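Local coordinates for teichoic acid biosynthesis protein F (Staphylococcus epidermidis, PDB 3L7I), which belongs to the teichoic acid biosynthesis proteins and carries a domain of the GT-B clan of glycosyltransferase-like folds, at residues A[355-360]-A[383-388]; A[371-376]-A[395-400]. All coordinates share one frame; numbering follows the deposited sequence.

Contact 1. Residues A[355-360]-A[383-388]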
loop_
_atom_site.group_PDB
_atom_site.type_symbol
_atom_site.label_atom_id
_atom_site.label_comp_id
_atom_site.label_asym_id
_atom_site.label_seq_id
_atom_site.Cartn_x
_atom_site.Cartn_y
_atom_site.Cartn_z
ATOM N N ILE A 355 -36.693 7.550 11.149
ATOM C CA ILE A 355 -36.725 8.856 10.491
ATOM C C ILE A 355 -35.699 9.833 11.114
ATOM O O ILE A 355 -35.623 9.945 12.340
ATOM C CB ILE A 355 -38.148 9.435 10.601
ATOM C CG1 ILE A 355 -39.168 8.374 10.196
ATOM C CG2 ILE A 355 -38.324 10.721 9.774
ATOM C CD1 ILE A 355 -40.565 8.699 10.682
ATOM N N VAL A 356 -34.902 10.515 10.288
ATOM C CA VAL A 356 -33.995 11.568 10.792
ATOM C C VAL A 356 -34.497 12.973 10.533
ATOM O O VAL A 356 -35.032 13.252 9.463
ATOM C CB VAL A 356 -32.575 11.532 10.171
ATOM C CG1 VAL A 356 -31.505 11.485 11.236
ATOM C CG2 VAL A 356 -32.421 10.413 9.150
ATOM N N PHE A 357 -34.270 13.862 11.497
ATOM C CA PHE A 357 -34.618 15.277 11.375
ATOM C C PHE A 357 -33.397 16.137 11.608
ATOM O O PHE A 357 -32.550 15.809 12.439
ATOM C CB PHE A 357 -35.682 15.660 12.399
ATOM C CG PHE A 357 -36.981 14.973 12.185
ATOM C CD1 PHE A 357 -38.086 15.673 11.750
ATOM C CD2 PHE A 357 -37.093 13.615 12.384
ATOM C CE1 PHE A 357 -39.292 15.026 11.535
ATOM C CE2 PHE A 357 -38.287 12.964 12.172
ATOM C CZ PHE A 357 -39.393 13.670 11.749
ATOM N N GLU A 358 -33.305 17.244 10.885
ATOM C CA GLU A 358 -32.249 18.191 11.150
ATOM C C GLU A 358 -32.710 19.514 10.621
ATOM O O GLU A 358 -33.164 19.608 9.495
ATOM C CB GLU A 358 -30.989 17.745 10.441
ATOM C CG GLU A 358 -29.717 18.442 10.838
ATOM C CD GLU A 358 -28.569 18.072 9.883
ATOM O OE1 GLU A 358 -27.431 17.752 10.345
ATOM O OE2 GLU A 358 -28.825 18.075 8.644
ATOM N N SER A 359 -32.647 20.544 11.442
ATOM C CA SER A 359 -32.891 21.874 10.912
ATOM C C SER A 359 -31.652 22.736 10.969
ATOM O O SER A 359 -30.827 22.614 11.872
ATOM C CB SER A 359 -34.056 22.577 11.585
ATOM O OG SER A 359 -33.836 22.724 12.961
ATOM N N PHE A 360 -31.532 23.582 9.951
ATOM C CA PHE A 360 -30.350 24.404 9.719
ATOM C C PHE A 360 -28.994 23.723 9.947
ATOM O O PHE A 360 -28.125 24.249 10.626
ATOM C CB PHE A 360 -30.506 25.693 10.481
ATOM C CG PHE A 360 -31.756 26.413 10.115
ATOM C CD1 PHE A 360 -31.924 26.896 8.819
ATOM C CD2 PHE A 360 -32.785 26.578 11.043
ATOM C CE1 PHE A 360 -33.069 27.562 8.456
ATOM C CE2 PHE A 360 -33.956 27.246 10.696
ATOM C CZ PHE A 360 -34.102 27.746 9.401
ATOM N N TYR A 383 -42.517 5.037 15.974
ATOM C CA TYR A 383 -41.399 4.976 15.039
ATOM C C TYR A 383 -40.096 5.368 15.743
ATOM O O TYR A 383 -40.130 6.018 16.795
ATOM C CB TYR A 383 -41.635 5.909 13.859
ATOM C CG TYR A 383 -42.691 5.468 12.881
ATOM C CD1 TYR A 383 -43.555 6.391 12.329
ATOM C CD2 TYR A 383 -42.815 4.142 12.495
ATOM C CE1 TYR A 383 -44.516 6.020 11.416
ATOM C CE2 TYR A 383 -43.780 3.755 11.577
ATOM C CZ TYR A 383 -44.633 4.708 11.043
ATOM O OH TYR A 383 -45.611 4.374 10.132
ATOM N N ARG A 384 -38.955 4.977 15.176
ATOM C CA ARG A 384 -37.682 5.422 15.723
ATOM C C ARG A 384 -37.371 6.843 15.219
ATOM O O ARG A 384 -37.020 7.039 14.050
ATOM C CB ARG A 384 -36.543 4.446 15.388
ATOM C CG ARG A 384 -35.218 4.796 16.087
ATOM C CD ARG A 384 -34.280 3.596 16.262
ATOM N NE ARG A 384 -33.245 3.490 15.227
ATOM C CZ ARG A 384 -31.967 3.842 15.398
ATOM N NH1 ARG A 384 -31.548 4.335 16.565
ATOM N NH2 ARG A 384 -31.105 3.706 14.397
ATOM N N TYR A 385 -37.528 7.838 16.094
ATOM C CA TYR A 385 -37.183 9.212 15.748
ATOM C C TYR A 385 -35.765 9.594 16.187
ATOM O O TYR A 385 -35.370 9.386 17.348
ATOM C CB TYR A 385 -38.213 10.175 16.310
ATOM C CG TYR A 385 -39.590 9.954 15.730
ATOM C CD1 TYR A 385 -39.961 10.535 14.523
ATOM C CD2 TYR A 385 -40.516 9.155 16.381
ATOM C CE1 TYR A 385 -41.221 10.332 13.983
ATOM C CE2 TYR A 385 -41.781 8.947 15.856
ATOM C CZ TYR A 385 -42.132 9.535 14.654
ATOM O OH TYR A 385 -43.394 9.321 14.130
ATOM N N ILE A 386 -35.000 10.141 15.238
ATOM C CA ILE A 386 -33.636 10.574 15.497
ATOM C C ILE A 386 -33.457 12.037 15.100
ATOM O O ILE A 386 -33.871 12.441 14.015
ATOM C CB ILE A 386 -32.650 9.700 14.731
ATOM C CG1 ILE A 386 -32.821 8.245 15.162
ATOM C CG2 ILE A 386 -31.230 10.127 15.015
ATOM C CD1 ILE A 386 -32.197 7.220 14.226
ATOM N N TRP A 387 -32.863 12.843 15.982
ATOM C CA TRP A 387 -32.464 14.222 15.639
ATOM C C TRP A 387 -30.933 14.400 15.571
ATOM O O TRP A 387 -30.184 13.896 16.412
ATOM C CB TRP A 387 -33.073 15.229 16.616
ATOM C CG TRP A 387 -34.438 15.719 16.196
ATOM C CD1 TRP A 387 -35.647 15.089 16.385
ATOM C CD2 TRP A 387 -34.731 16.938 15.519
ATOM N NE1 TRP A 387 -36.667 15.844 15.857
ATOM C CE2 TRP A 387 -36.131 16.980 15.316
ATOM C CE3 TRP A 387 -33.952 18.003 15.073
ATOM C CZ2 TRP A 387 -36.755 18.037 14.674
ATOM C CZ3 TRP A 387 -34.574 19.053 14.444
ATOM C CH2 TRP A 387 -35.963 19.064 14.248
ATOM N N SER A 388 -30.459 15.124 14.564
ATOM C CA SER A 388 -29.030 15.350 14.405
ATOM C C SER A 388 -28.705 16.791 14.755
ATOM O O SER A 388 -29.389 17.681 14.285
ATOM C CB SER A 388 -28.646 15.038 12.968
ATOM O OG SER A 388 -27.643 15.914 12.496
HETATM O O HOH W 1 -31.173 19.838 13.767
#

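Contact 2. Residues A[371-376]-A[395-400]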
loop_
_atom_site.group_PDB
_atom_site.type_symbol
_atom_site.label_atom_id
_atom_site.label_comp_id
_atom_site.label_asym_id
_atom_site.label_seq_id
_atom_site.Cartn_x
_atom_site.Cartn_y
_atom_site.Cartn_z
ATOM N N TYR A 371 -41.908 20.999 13.576
ATOM C CA TYR A 371 -43.354 20.789 13.535
ATOM C C TYR A 371 -43.770 19.480 12.858
ATOM O O TYR A 371 -44.748 18.853 13.271
ATOM C CB TYR A 371 -44.058 21.994 12.910
ATOM C CG TYR A 371 -43.976 23.206 13.805
ATOM C CD1 TYR A 371 -42.856 24.027 13.788
ATOM C CD2 TYR A 371 -45.003 23.513 14.693
ATOM C CE1 TYR A 371 -42.767 25.121 14.617
ATOM C CE2 TYR A 371 -44.923 24.602 15.523
ATOM C CZ TYR A 371 -43.800 25.403 15.483
ATOM O OH TYR A 371 -43.712 26.495 16.312
ATOM N N ILE A 372 -43.034 19.062 11.831
ATOM C CA ILE A 372 -43.304 17.775 11.217
ATOM C C ILE A 372 -43.151 16.729 12.314
ATOM O O ILE A 372 -44.007 15.855 12.471
ATOM C CB ILE A 372 -42.373 17.490 9.995
ATOM C CG1 ILE A 372 -42.700 18.454 8.846
ATOM C CG2 ILE A 372 -42.501 16.043 9.516
ATOM C CD1 ILE A 372 -41.722 18.377 7.665
ATOM N N TYR A 373 -42.090 16.873 13.106
ATOM C CA TYR A 373 -41.789 15.944 14.201
ATOM C C TYR A 373 -42.826 15.963 15.318
ATOM O O TYR A 373 -43.284 14.907 15.762
ATOM C CB TYR A 373 -40.407 16.213 14.793
ATOM C CG TYR A 373 -40.130 15.476 16.082
ATOM C CD1 TYR A 373 -39.969 14.098 16.096
ATOM C CD2 TYR A 373 -40.020 16.162 17.287
ATOM C CE1 TYR A 373 -39.705 13.414 17.274
ATOM C CE2 TYR A 373 -39.754 15.492 18.475
ATOM C CZ TYR A 373 -39.594 14.116 18.460
ATOM O OH TYR A 373 -39.325 13.449 19.630
ATOM N N GLU A 374 -43.207 17.148 15.776
ATOM C CA GLU A 374 -44.190 17.208 16.852
ATOM C C GLU A 374 -45.546 16.615 16.426
ATOM O O GLU A 374 -46.287 16.053 17.252
ATOM C CB GLU A 374 -44.309 18.632 17.405
ATOM C CG GLU A 374 -42.969 19.140 17.933
ATOM C CD GLU A 374 -43.069 20.384 18.805
ATOM O OE1 GLU A 374 -44.138 21.037 18.768
ATOM O OE2 GLU A 374 -42.075 20.703 19.516
ATOM N N TYR A 375 -45.864 16.718 15.138
ATOM C CA TYR A 375 -47.111 16.162 14.657
ATOM C C TYR A 375 -47.004 14.663 14.665
ATOM O O TYR A 375 -47.924 13.975 15.075
ATOM C CB TYR A 375 -47.437 16.635 13.247
ATOM C CG TYR A 375 -48.567 15.847 12.619
ATOM C CD1 TYR A 375 -49.893 16.267 12.742
ATOM C CD2 TYR A 375 -48.310 14.671 11.926
ATOM C CE1 TYR A 375 -50.928 15.543 12.177
ATOM C CE2 TYR A 375 -49.329 13.944 11.358
ATOM C CZ TYR A 375 -50.635 14.381 11.487
ATOM O OH TYR A 375 -51.635 13.638 10.912
ATOM N N MET A 376 -45.878 14.142 14.207
ATOM C CA MET A 376 -45.719 12.692 14.161
ATOM C C MET A 376 -45.639 12.050 15.549
ATOM O O MET A 376 -46.130 10.952 15.750
ATOM C CB MET A 376 -44.528 12.300 13.291
ATOM C CG MET A 376 -44.804 12.541 11.837
ATOM S SD MET A 376 -43.534 11.865 10.790
ATOM C CE MET A 376 -43.923 10.109 10.787
ATOM N N ASN A 395 -29.092 20.957 23.190
ATOM C CA ASN A 395 -30.389 21.011 22.550
ATOM C C ASN A 395 -31.407 20.171 23.288
ATOM O O ASN A 395 -31.106 19.069 23.747
ATOM C CB ASN A 395 -30.281 20.567 21.104
ATOM C CG ASN A 395 -29.845 21.682 20.212
ATOM O OD1 ASN A 395 -30.603 22.631 19.966
ATOM N ND2 ASN A 395 -28.615 21.598 19.724
ATOM N N VAL A 396 -32.611 20.704 23.414
ATOM C CA VAL A 396 -33.653 20.053 24.188
ATOM C C VAL A 396 -34.762 19.607 23.262
ATOM O O VAL A 396 -35.516 20.438 22.750
ATOM C CB VAL A 396 -34.250 21.021 25.221
ATOM C CG1 VAL A 396 -35.416 20.382 25.913
ATOM C CG2 VAL A 396 -33.194 21.446 26.218
ATOM N N VAL A 397 -34.867 18.302 23.050
ATOM C CA VAL A 397 -35.913 17.760 22.184
ATOM C C VAL A 397 -37.014 17.071 22.995
ATOM O O VAL A 397 -36.715 16.181 23.798
ATOM C CB VAL A 397 -35.332 16.711 21.236
ATOM C CG1 VAL A 397 -36.402 16.201 20.274
ATOM C CG2 VAL A 397 -34.116 17.262 20.508
ATOM N N PRO A 398 -38.296 17.458 22.781
ATOM C CA PRO A 398 -39.380 16.772 23.499
ATOM C C PRO A 398 -39.659 15.438 22.817
ATOM O O PRO A 398 -39.316 15.282 21.638
ATOM C CB PRO A 398 -40.588 17.706 23.310
ATOM C CG PRO A 398 -40.125 18.855 22.448
ATOM C CD PRO A 398 -38.829 18.426 21.804
ATOM N N GLY A 399 -40.249 14.488 23.536
ATOM C CA GLY A 399 -40.729 13.266 22.911
ATOM C C GLY A 399 -39.751 12.104 22.901
ATOM O O GLY A 399 -38.787 12.083 23.668
ATOM N N SER A 400 -39.990 11.141 22.011
ATOM C CA SER A 400 -39.305 9.852 22.075
ATOM C C SER A 400 -38.008 9.790 21.282
ATOM O O SER A 400 -37.386 8.734 21.196
ATOM C CB SER A 400 -40.234 8.743 21.579
ATOM O OG SER A 400 -40.492 8.887 20.190
#

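Contact 1. Residues A[355-360]-A[383-388]
Phe357 and Trp387 form the apolar centre: the CB of Phe357 sits over one face of the indole, 3.4 Å from the centroid of its six-membered ring, in a CH-pi contact. With CG anti to the carbonyl carbon (chi1 -65°), the phenyl ring is displaced from the indole while CB takes the place over its face; the two planes are nearly parallel, at 20°, but the rings barely overlap. Next to it, CE2 of Phe357 meets the edge of the Tyr385 ring near its plane, and CD1 of Ile355 reaches CE1 of the same tyrosine ring at 3.7 Å. Across the sheet, on its other face, CG1 of Val356 packs against CG2 of Ile386. Strands 354-358 and 384-389 are parallel neighbours, the two strands of a beta-alpha-beta crossover through helix 367-379 in the Rossmann-like sheet of a GT-B half. Four backbone bonds hold them in register, among them Phe357 N to Ile386 O at 2.9 Å and Ser388 N to Phe357 O at 3.1 Å. Toward the C-terminal ends the contact turns polar. Ser388 OG donates to Glu358 OE1 over 2.8 Å, arriving 43° out of the carboxylate plane; the same oxygen forms a salt bridge with Arg406. A water accepts from Ser359 N and donates to Ser388 O, 2.8 Å from each, and lies at the edge of the indole.

Contact 2. Residues A[371-376]-A[395-400]
Tyr373 projects from helix 367-379 and delivers its hydroxyl to the backbone at Pro398, joining the connecting helix of a beta-alpha-beta unit to the loop that leads from strand 384-389 into strand 402-405 of the same Rossmann-like sheet. The ring is sent across by an extended first torsion, with CG opposite the backbone N (chi1 169°). Its OH donates to Pro398 O at 2.7 Å, in the carbonyl plane and on a lone pair. That oxygen also lies close to the plane of the ring, at its edge, 3.2 Å from CE2 of Tyr373, so the carbonyl borders the hydroxyl-bearing end rather than a face. The tyrosine oxygen has a further hydrogen bond with Ala401 N, just past the segment, and is therefore tied to the loop backbone at two points. Ser400 N, though nearby, bonds instead to Gln377 on the same helix.

The apolar part of the contact is small. Val397 places CG1 opposite its own backbone N (chi1 -177°); its side chain and that of Tyr373 cross obliquely, and CG1 of Val397 comes 3.9 Å from CE2 of Tyr373. Val397 also packs on Phe389, at the end of strand 384-389, while Tyr365 touches both Tyr373 and Pro398 and so borders helix and loop alike. One residue further along the helix, the extended chain of Glu374 brings its carboxylate alongside the Pro398 ring without a polar bond between them. The main polar partner of that carboxylate is the hydroxyl of Tyr365, which bonds to OE2. The nearest approach between the glutamate and the proline is from OE2 of Glu374 to CG of Pro398, 4.0 Å.

How the contacts relate
The two contacts interleave along the chain: helix 367-379, which supplies residues 371-376 of contact 2, links the strands paired in contact 1, and residues 395-400 follow the second of them. Their centres are about 9 Å apart and they pack directly. Tyr373 serves both, since its ring meets Trp387 edge-to-face, with Trp387 NE1 3.5 Å from Tyr373 CG, while its CB touches Phe357 CE1 at 3.6 Å. Farther along the helix, Met376 CE lies 3.6 Å from Ile355 CD1. The helix thus covers the sheet face that bears Ile355, Phe357, Tyr385 and Trp387, and through Tyr373 also meets the more exposed loop.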